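Local coordinates for protein Cry23AA1 (Bacillus thuringiensis, PDB 4RHZ) that probably acts as the pore-forming, aerolysin-type component of a binary insecticidal crystal toxin together with Cry37Aa1, and binds a zinc ion, at residues 5-10 / 171-176; 36-41 / 118-123; 70-75 / 135-140. All blocks are in the same frame, centred on the assembly; numbering follows the deposited sequence.

Interaction 1: residues 5-10 / 171-176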
# COMPACT_ATOMS: atom_id res chain seq x y z
N ASN A 5 25.14 2.83 -21.36
CA ASN A 5 25.62 4.03 -22.11
C ASN A 5 25.87 3.65 -23.61
O ASN A 5 26.78 2.89 -23.87
CB ASN A 5 26.89 4.55 -21.44
CG ASN A 5 27.39 5.83 -22.07
OD1 ASN A 5 27.54 5.91 -23.30
ND2 ASN A 5 27.62 6.86 -21.26
N ILE A 6 25.01 4.06 -24.54
CA ILE A 6 25.10 3.71 -25.94
C ILE A 6 26.54 3.95 -26.48
O ILE A 6 27.20 3.00 -26.93
CB ILE A 6 24.12 4.49 -26.78
CG1 ILE A 6 22.68 4.18 -26.35
CG2 ILE A 6 24.29 4.16 -28.32
CD1 ILE A 6 22.39 2.72 -26.38
N GLN A 7 27.05 5.16 -26.26
CA GLN A 7 28.40 5.49 -26.60
C GLN A 7 29.41 4.55 -26.05
O GLN A 7 30.29 4.13 -26.83
CB GLN A 7 28.74 6.96 -26.36
CG GLN A 7 28.07 7.83 -27.40
CD GLN A 7 28.58 9.26 -27.36
OE1 GLN A 7 28.21 10.01 -26.46
NE2 GLN A 7 29.37 9.68 -28.38
N ASP A 8 29.36 4.19 -24.76
CA ASP A 8 30.40 3.29 -24.24
C ASP A 8 30.29 1.94 -24.94
O ASP A 8 31.27 1.22 -25.04
CB ASP A 8 30.28 3.04 -22.73
CG ASP A 8 30.57 4.29 -21.86
OD1 ASP A 8 31.27 5.28 -22.26
OD2 ASP A 8 30.12 4.26 -20.70
N GLU A 9 29.09 1.53 -25.33
CA GLU A 9 28.93 0.19 -25.87
C GLU A 9 29.37 0.23 -27.39
O GLU A 9 29.93 -0.76 -27.89
CB GLU A 9 27.52 -0.34 -25.80
CG GLU A 9 26.88 -0.61 -24.43
CD GLU A 9 27.66 -1.47 -23.52
OE1 GLU A 9 28.31 -2.42 -24.03
OE2 GLU A 9 27.63 -1.18 -22.28
N ILE A 10 29.14 1.37 -28.07
CA ILE A 10 29.75 1.61 -29.37
C ILE A 10 31.28 1.63 -29.19
O ILE A 10 32.01 1.07 -29.96
CB ILE A 10 29.32 2.94 -29.96
CG1 ILE A 10 27.92 2.86 -30.46
CG2 ILE A 10 30.24 3.32 -31.12
CD1 ILE A 10 27.60 1.62 -31.15
N GLY A 171 18.32 5.25 -36.09
CA GLY A 171 19.44 6.08 -36.47
C GLY A 171 20.80 5.54 -36.11
O GLY A 171 20.90 4.43 -35.61
N THR A 172 21.87 6.32 -36.36
CA THR A 172 23.20 5.75 -36.30
C THR A 172 24.12 6.66 -35.55
O THR A 172 23.80 7.83 -35.30
CB THR A 172 23.79 5.62 -37.72
OG1 THR A 172 23.81 6.92 -38.34
CG2 THR A 172 23.00 4.65 -38.58
N LEU A 173 25.28 6.12 -35.18
CA LEU A 173 26.40 6.93 -34.74
C LEU A 173 27.47 6.84 -35.83
O LEU A 173 27.67 5.78 -36.46
CB LEU A 173 26.99 6.41 -33.41
CG LEU A 173 26.07 6.72 -32.22
CD1 LEU A 173 25.01 5.57 -32.13
CD2 LEU A 173 26.89 6.88 -30.93
N PHE A 174 28.16 7.96 -36.00
CA PHE A 174 29.31 8.00 -36.80
C PHE A 174 30.50 7.67 -35.96
O PHE A 174 30.80 8.41 -35.05
CB PHE A 174 29.48 9.38 -37.48
CG PHE A 174 30.63 9.38 -38.50
CD1 PHE A 174 30.61 8.49 -39.58
CD2 PHE A 174 31.73 10.14 -38.30
CE1 PHE A 174 31.65 8.43 -40.48
CE2 PHE A 174 32.78 10.08 -39.20
CZ PHE A 174 32.73 9.23 -40.31
N CYS A 175 31.21 6.58 -36.26
CA CYS A 175 32.32 6.14 -35.40
C CYS A 175 33.72 6.11 -36.07
O CYS A 175 33.92 5.51 -37.15
CB CYS A 175 32.01 4.78 -34.71
SG CYS A 175 30.20 4.50 -34.37
N ARG A 176 34.67 6.75 -35.41
CA ARG A 176 36.02 6.84 -35.81
C ARG A 176 36.85 5.96 -34.87
O ARG A 176 36.85 6.20 -33.68
CB ARG A 176 36.50 8.32 -35.74
CG ARG A 176 35.69 9.38 -36.65
CD ARG A 176 36.21 10.82 -36.40
NE ARG A 176 35.73 11.89 -37.30
CZ ARG A 176 34.65 12.68 -37.08
NH1 ARG A 176 33.89 12.46 -36.00
NH2 ARG A 176 34.31 13.69 -37.95
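Ile10 and Cys175 mark where the backbones come nearest, with their CA atoms 8.0 Å apart; the axes of helix 6-10 and strand 172-176 approach to 10.7 Å at a crossing angle of -45°. The motif is a helix packed on a beta sheet: the start of the N-terminal helix 6-18 lies against the long strand 146-179 of the aerolysin-type fold. Every contact made across the two segments is between carbon or sulfur atoms.

Leu173 carries most of the contact from the strand side. Its CD2 branch meets two helix residues, touching Gln7 CG at 3.8 Å and Ile10 CG1 at 4.2 Å, while its CD1 branch goes to Ile6 CG2, 4.1 Å away. Ile6 and Ile10 are one turn apart and Gln7 follows Ile6 directly, so the leucine is met by three helix residues. Two residues further along the strand, Ile10 offers its other branch: CG2, anti to the backbone N, comes within 3.5 Å of Cys175 SG, a close fit for a methyl and a sulfur. Cys175 reaches it with chi1 at -31°, well short of a staggered value.

Gln7 takes part through its aliphatic stem; its amide end is turned to strand 22-27, where NE2 is hydrogen-bonded to Ser25 OG. Tyr27 of that strand covers Ile6 and Leu173, and Val189 of strand 182-190 packs on both Ile10 and Cys175, so the helix is seated over three neighbouring strands. Leu194 of helix 191-197 closes on Ile10 as well.

The helix is fixed at its first turn by an N-cap: Asn5 OD1 accepts from Asp8 N at 2.9 Å, with the donor standing 47° out of the amide plane of Asn5.

Interaction 2: residues 36-41 / 118-123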
# COMPACT_ATOMS: atom_id res chain seq x y z
N GLU A 36 8.57 6.90 -25.86
CA GLU A 36 8.90 6.75 -24.43
C GLU A 36 7.63 6.35 -23.68
O GLU A 36 6.52 6.84 -23.96
CB GLU A 36 9.40 8.06 -23.84
CG GLU A 36 10.74 8.51 -24.37
CD GLU A 36 10.62 9.60 -25.40
OE1 GLU A 36 9.76 9.51 -26.31
OE2 GLU A 36 11.39 10.58 -25.27
N SER A 37 7.80 5.44 -22.73
CA SER A 37 6.66 4.87 -22.08
C SER A 37 7.07 4.24 -20.78
O SER A 37 7.85 3.28 -20.79
CB SER A 37 6.05 3.82 -22.99
OG SER A 37 4.98 3.16 -22.33
N VAL A 38 6.59 4.80 -19.67
CA VAL A 38 6.74 4.12 -18.39
C VAL A 38 5.36 3.50 -18.01
O VAL A 38 4.35 4.21 -17.91
CB VAL A 38 7.22 5.10 -17.31
CG1 VAL A 38 7.13 4.45 -15.91
CG2 VAL A 38 8.66 5.63 -17.63
N THR A 39 5.33 2.19 -17.86
CA THR A 39 4.10 1.52 -17.52
C THR A 39 4.26 0.60 -16.30
O THR A 39 5.23 -0.14 -16.18
CB THR A 39 3.48 0.75 -18.73
OG1 THR A 39 4.40 -0.23 -19.16
CG2 THR A 39 3.10 1.69 -19.92
N PRO A 40 3.28 0.66 -15.38
CA PRO A 40 3.20 -0.13 -14.15
C PRO A 40 3.00 -1.56 -14.53
O PRO A 40 2.26 -1.80 -15.43
CB PRO A 40 1.92 0.42 -13.46
CG PRO A 40 1.06 0.90 -14.63
CD PRO A 40 2.09 1.53 -15.56
N GLN A 41 3.65 -2.50 -13.87
CA GLN A 41 3.48 -3.89 -14.20
C GLN A 41 2.08 -4.44 -13.82
O GLN A 41 1.63 -5.40 -14.44
CB GLN A 41 4.60 -4.74 -13.60
CG GLN A 41 5.87 -4.54 -14.42
CD GLN A 41 7.06 -5.41 -14.03
OE1 GLN A 41 6.98 -6.26 -13.11
NE2 GLN A 41 8.18 -5.19 -14.74
N TYR A 118 10.50 10.00 -14.41
CA TYR A 118 11.56 9.07 -14.77
C TYR A 118 12.60 9.63 -15.76
O TYR A 118 12.28 9.86 -16.93
CB TYR A 118 10.97 7.79 -15.26
CG TYR A 118 10.21 7.11 -14.15
CD1 TYR A 118 10.86 6.28 -13.25
CD2 TYR A 118 8.84 7.35 -13.96
CE1 TYR A 118 10.16 5.66 -12.23
CE2 TYR A 118 8.14 6.76 -12.92
CZ TYR A 118 8.78 5.92 -12.08
OH TYR A 118 8.04 5.34 -11.06
N ASN A 119 13.80 9.86 -15.25
CA ASN A 119 14.95 10.18 -16.08
C ASN A 119 15.73 8.88 -16.43
O ASN A 119 16.34 8.26 -15.56
CB ASN A 119 15.84 11.18 -15.38
CG ASN A 119 17.19 11.48 -16.20
OD1 ASN A 119 17.56 10.77 -17.20
ND2 ASN A 119 17.94 12.47 -15.73
N TYR A 120 15.69 8.49 -17.70
CA TYR A 120 16.20 7.16 -18.12
C TYR A 120 17.70 6.95 -17.93
O TYR A 120 18.14 5.81 -17.83
CB TYR A 120 15.84 6.84 -19.56
CG TYR A 120 14.37 6.66 -19.87
CD1 TYR A 120 13.37 7.39 -19.22
CD2 TYR A 120 13.98 5.80 -20.90
CE1 TYR A 120 11.99 7.24 -19.59
CE2 TYR A 120 12.64 5.63 -21.24
CZ TYR A 120 11.66 6.36 -20.58
OH TYR A 120 10.37 6.19 -20.97
N SER A 121 18.41 8.04 -17.75
CA SER A 121 19.88 8.07 -17.76
C SER A 121 20.53 8.00 -16.39
O SER A 121 21.79 7.99 -16.31
CB SER A 121 20.37 9.34 -18.51
OG SER A 121 19.70 9.29 -19.80
N THR A 122 19.73 7.96 -15.33
CA THR A 122 20.31 7.85 -13.99
C THR A 122 19.62 6.79 -13.14
O THR A 122 18.46 6.46 -13.40
CB THR A 122 20.35 9.25 -13.25
OG1 THR A 122 20.94 9.05 -11.96
CG2 THR A 122 18.92 9.85 -12.99
N THR A 123 20.33 6.23 -12.16
CA THR A 123 19.69 5.35 -11.18
C THR A 123 19.39 6.09 -9.84
O THR A 123 19.01 5.45 -8.80
CB THR A 123 20.58 4.19 -10.78
OG1 THR A 123 21.80 4.76 -10.28
CG2 THR A 123 20.87 3.29 -11.93
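Val38 holds CG1 anti to its backbone N (chi1 169°), which places CG2 beside that N; CG1 goes to Tyr118, and CG2 lies between Tyr118 and Tyr120. Both tyrosines carry the ring anti to the carbonyl carbon, and they come to the valine from the end of strand 111-119 and the turn after it.

The CG1 branch lies over a face of the Tyr118 ring. It is 4.2 Å from the ring centroid and 27° off the normal, which meets the geometry of a CH-pi contact, and Tyr118 CD2 and CE2 are both 3.9 Å from it. The CG2 branch sits between the two tyrosine side chains, 4.0 Å from Tyr118 CB and 3.8 Å from Tyr120 OH. Val38 and Tyr118 meet at about a right angle, whereas Val38 and Tyr120 run past each other in opposite directions.

Tyr120 ends in a hydroxyl, OH, that Glu36 CB approaches to 3.6 Å. The ring and the Glu36 carboxylate are nearly perpendicular, and the carboxylate itself bends away. The OH of this buried tyrosine is held by hydrogen bonds with Glu166 O and Thr97 OG1, beyond the two segments, which would fix how far the ring can shift. Behind it the chain turns: a type I beta turn runs from Asn119 to Thr122, and Asn119 OD1 accepts from Ser121 N at 2.9 Å, an Asx turn.

The contact joins two sheets of this aerolysin-type fold. Strand 32-40 pairs with strand 146-179, whose Val163 packs on Val38 and Tyr118 and whose Val165 packs on Tyr120; strand 111-119 pairs with strand 96-105, whose Phe101 touches Val38 and Tyr118, with Tyr118 OH anchored on Phe218 O of strand 211-235.

Interaction 3: residues 70-75 / 135-140; sequences TVSFTW and SDSTKV
Val71 and Thr138, like Phe73 and Asp136, are hydrogen-bonded pairs of an antiparallel sheet in the long beta body of this aerolysin-type toxin, strands 70-75 and 135-140 running 4.6 Å apart at 170°.

The backbone bonds come first. Val71 N gives to Thr138 O at 2.9 Å, and Thr138 N returns to Val71 O at 3.0 Å. Phe73 N to Asp136 O (2.8 Å) and Asp136 N to Phe73 O (3.0 Å) repeat the exchange. Ser72-Ser137 lies between them, with Thr70-Lys139 and Thr74-Ser135 at the ends, all non-hydrogen-bonded pairs. Here CA-H groups fill in: Ser137 CA approaches Val71 O to 3.0 Å, so that oxygen has two partners.

Apolar contact lies on the face of Val71, Phe73, Asp136 and Thr138. There Val71 and Thr138 stand side by side, pointing the same way, with their CG2 methyls 4.0 Å apart. Ile229 of strand 211-235 covers Phe73 and Thr138, and the Phe73 ring stacks on Tyr152.

The other face carries hydroxyls and a lysine, but their closest approaches are mostly oxygen to carbon. Ser72 OG touches Ser137 CB at 3.3 Å, and Thr70 OG1 rests against Lys139 CG. Thr74 OG1, anti to its own N (chi1 -153°), faces Ser135 OG, but Ser135 has two conformers and that link is doubtful; the threonine hydroxyl also bonds Trp134 O.

Chemically the two faces differ: hydroxyls and a lysine on the more open one, and a buried acid on the other. Asp136 has both oxygens engaged, OD1 with Ser227 OG and Tyr152 OH, OD2 with Ser253 OG. These three hydroxyls hold the carboxylate in place and could stabilise a charge on it.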
# COMPACT_ATOMS: atom_id res chain seq x y z
N THR A 70 -20.91 18.13 19.19
CA THR A 70 -19.95 18.19 18.11
C THR A 70 -18.63 17.52 18.48
O THR A 70 -18.02 17.91 19.46
CB THR A 70 -19.75 19.63 17.65
OG1 THR A 70 -20.96 20.04 17.00
CG2 THR A 70 -18.59 19.75 16.60
N VAL A 71 -18.22 16.48 17.73
CA VAL A 71 -16.85 15.90 17.98
C VAL A 71 -15.93 16.19 16.78
O VAL A 71 -16.31 15.98 15.62
CB VAL A 71 -16.85 14.37 18.27
CG1 VAL A 71 -17.46 14.08 19.65
CG2 VAL A 71 -17.64 13.61 17.23
N SER A 72 -14.73 16.67 17.11
CA SER A 72 -13.79 17.20 16.17
C SER A 72 -12.49 16.49 16.43
O SER A 72 -12.08 16.34 17.59
CB SER A 72 -13.47 18.68 16.48
OG SER A 72 -14.59 19.45 16.15
N PHE A 73 -11.80 16.17 15.34
CA PHE A 73 -10.54 15.45 15.41
C PHE A 73 -9.54 16.11 14.51
O PHE A 73 -9.87 16.64 13.43
CB PHE A 73 -10.74 14.04 14.91
CG PHE A 73 -11.64 13.24 15.77
CD1 PHE A 73 -12.96 13.00 15.39
CD2 PHE A 73 -11.18 12.73 16.96
CE1 PHE A 73 -13.79 12.22 16.19
CE2 PHE A 73 -12.01 11.97 17.78
CZ PHE A 73 -13.32 11.70 17.39
N THR A 74 -8.31 16.05 14.94
CA THR A 74 -7.27 16.46 14.07
C THR A 74 -6.12 15.45 14.07
O THR A 74 -5.76 14.89 15.11
CB THR A 74 -6.84 17.87 14.45
OG1 THR A 74 -6.31 18.49 13.29
CG2 THR A 74 -5.81 17.88 15.58
N TRP A 75 -5.52 15.23 12.91
CA TRP A 75 -4.35 14.39 12.87
C TRP A 75 -3.35 14.77 11.76
O TRP A 75 -3.73 15.08 10.63
CB TRP A 75 -4.75 12.92 12.75
CG TRP A 75 -3.67 12.01 13.14
CD1 TRP A 75 -3.16 11.81 14.41
CD2 TRP A 75 -2.91 11.16 12.27
NE1 TRP A 75 -2.13 10.87 14.36
CE2 TRP A 75 -1.97 10.46 13.06
CE3 TRP A 75 -2.96 10.91 10.89
CZ2 TRP A 75 -1.07 9.52 12.51
CZ3 TRP A 75 -2.07 9.97 10.33
CH2 TRP A 75 -1.14 9.29 11.14
N SER A 135 -8.43 16.86 9.32
CA SER A 135 -9.31 17.45 10.33
C SER A 135 -10.77 17.12 10.00
O SER A 135 -11.22 17.28 8.88
CB SER A 135 -9.05 18.97 10.45
OG SER A 135 -7.73 19.19 10.94
N ASP A 136 -11.51 16.63 10.97
CA ASP A 136 -12.83 16.21 10.64
C ASP A 136 -13.72 16.51 11.85
O ASP A 136 -13.24 16.51 13.01
CB ASP A 136 -12.81 14.68 10.37
CG ASP A 136 -12.18 14.29 9.00
OD1 ASP A 136 -11.06 13.69 8.99
OD2 ASP A 136 -12.82 14.52 7.95
N SER A 137 -15.01 16.72 11.61
CA SER A 137 -15.94 16.83 12.73
C SER A 137 -17.32 16.52 12.29
O SER A 137 -17.63 16.50 11.10
CB SER A 137 -15.89 18.19 13.39
OG SER A 137 -16.29 19.11 12.45
N THR A 138 -18.15 16.14 13.26
CA THR A 138 -19.51 15.74 12.93
C THR A 138 -20.32 16.00 14.21
O THR A 138 -19.74 16.17 15.32
CB THR A 138 -19.57 14.30 12.47
OG1 THR A 138 -20.83 14.01 11.85
CG2 THR A 138 -19.31 13.31 13.62
N LYS A 139 -21.63 16.08 14.04
CA LYS A 139 -22.52 16.53 15.08
C LYS A 139 -23.37 15.33 15.38
O LYS A 139 -24.10 14.82 14.54
CB LYS A 139 -23.36 17.66 14.54
CG LYS A 139 -23.82 18.69 15.57
CD LYS A 139 -25.16 19.33 15.08
CE LYS A 139 -25.39 20.73 15.64
NZ LYS A 139 -26.22 21.59 14.71
N VAL A 140 -23.24 14.81 16.58
CA VAL A 140 -24.01 13.61 16.85
C VAL A 140 -25.13 13.92 17.84
O VAL A 140 -25.01 14.78 18.72
CB VAL A 140 -23.10 12.45 17.40
CG1 VAL A 140 -22.34 12.89 18.62
CG2 VAL A 140 -23.97 11.24 17.78

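In the fold
From the N terminus, residues 5-10 open interaction 1, which closes only when strand 146-179 arrives at 171-176, so both other contacts fall within its span. Residues 36-41 open interaction 2 and residues 70-75 open interaction 3 before 118-123 closes the former and 135-140 the latter; these two loops therefore cross. In space they spread along an elongated molecule: interactions 1 and 2 have centres 22 Å apart, whereas interactions 1 and 3 lie 63 Å apart on opposite sides of the chain's centre. The large mixed sheet runs through all three. Interaction 1 seats the N-terminal helix on it, interaction 2 joins the four-stranded sheet to it, and interaction 3 pairs two of its strands.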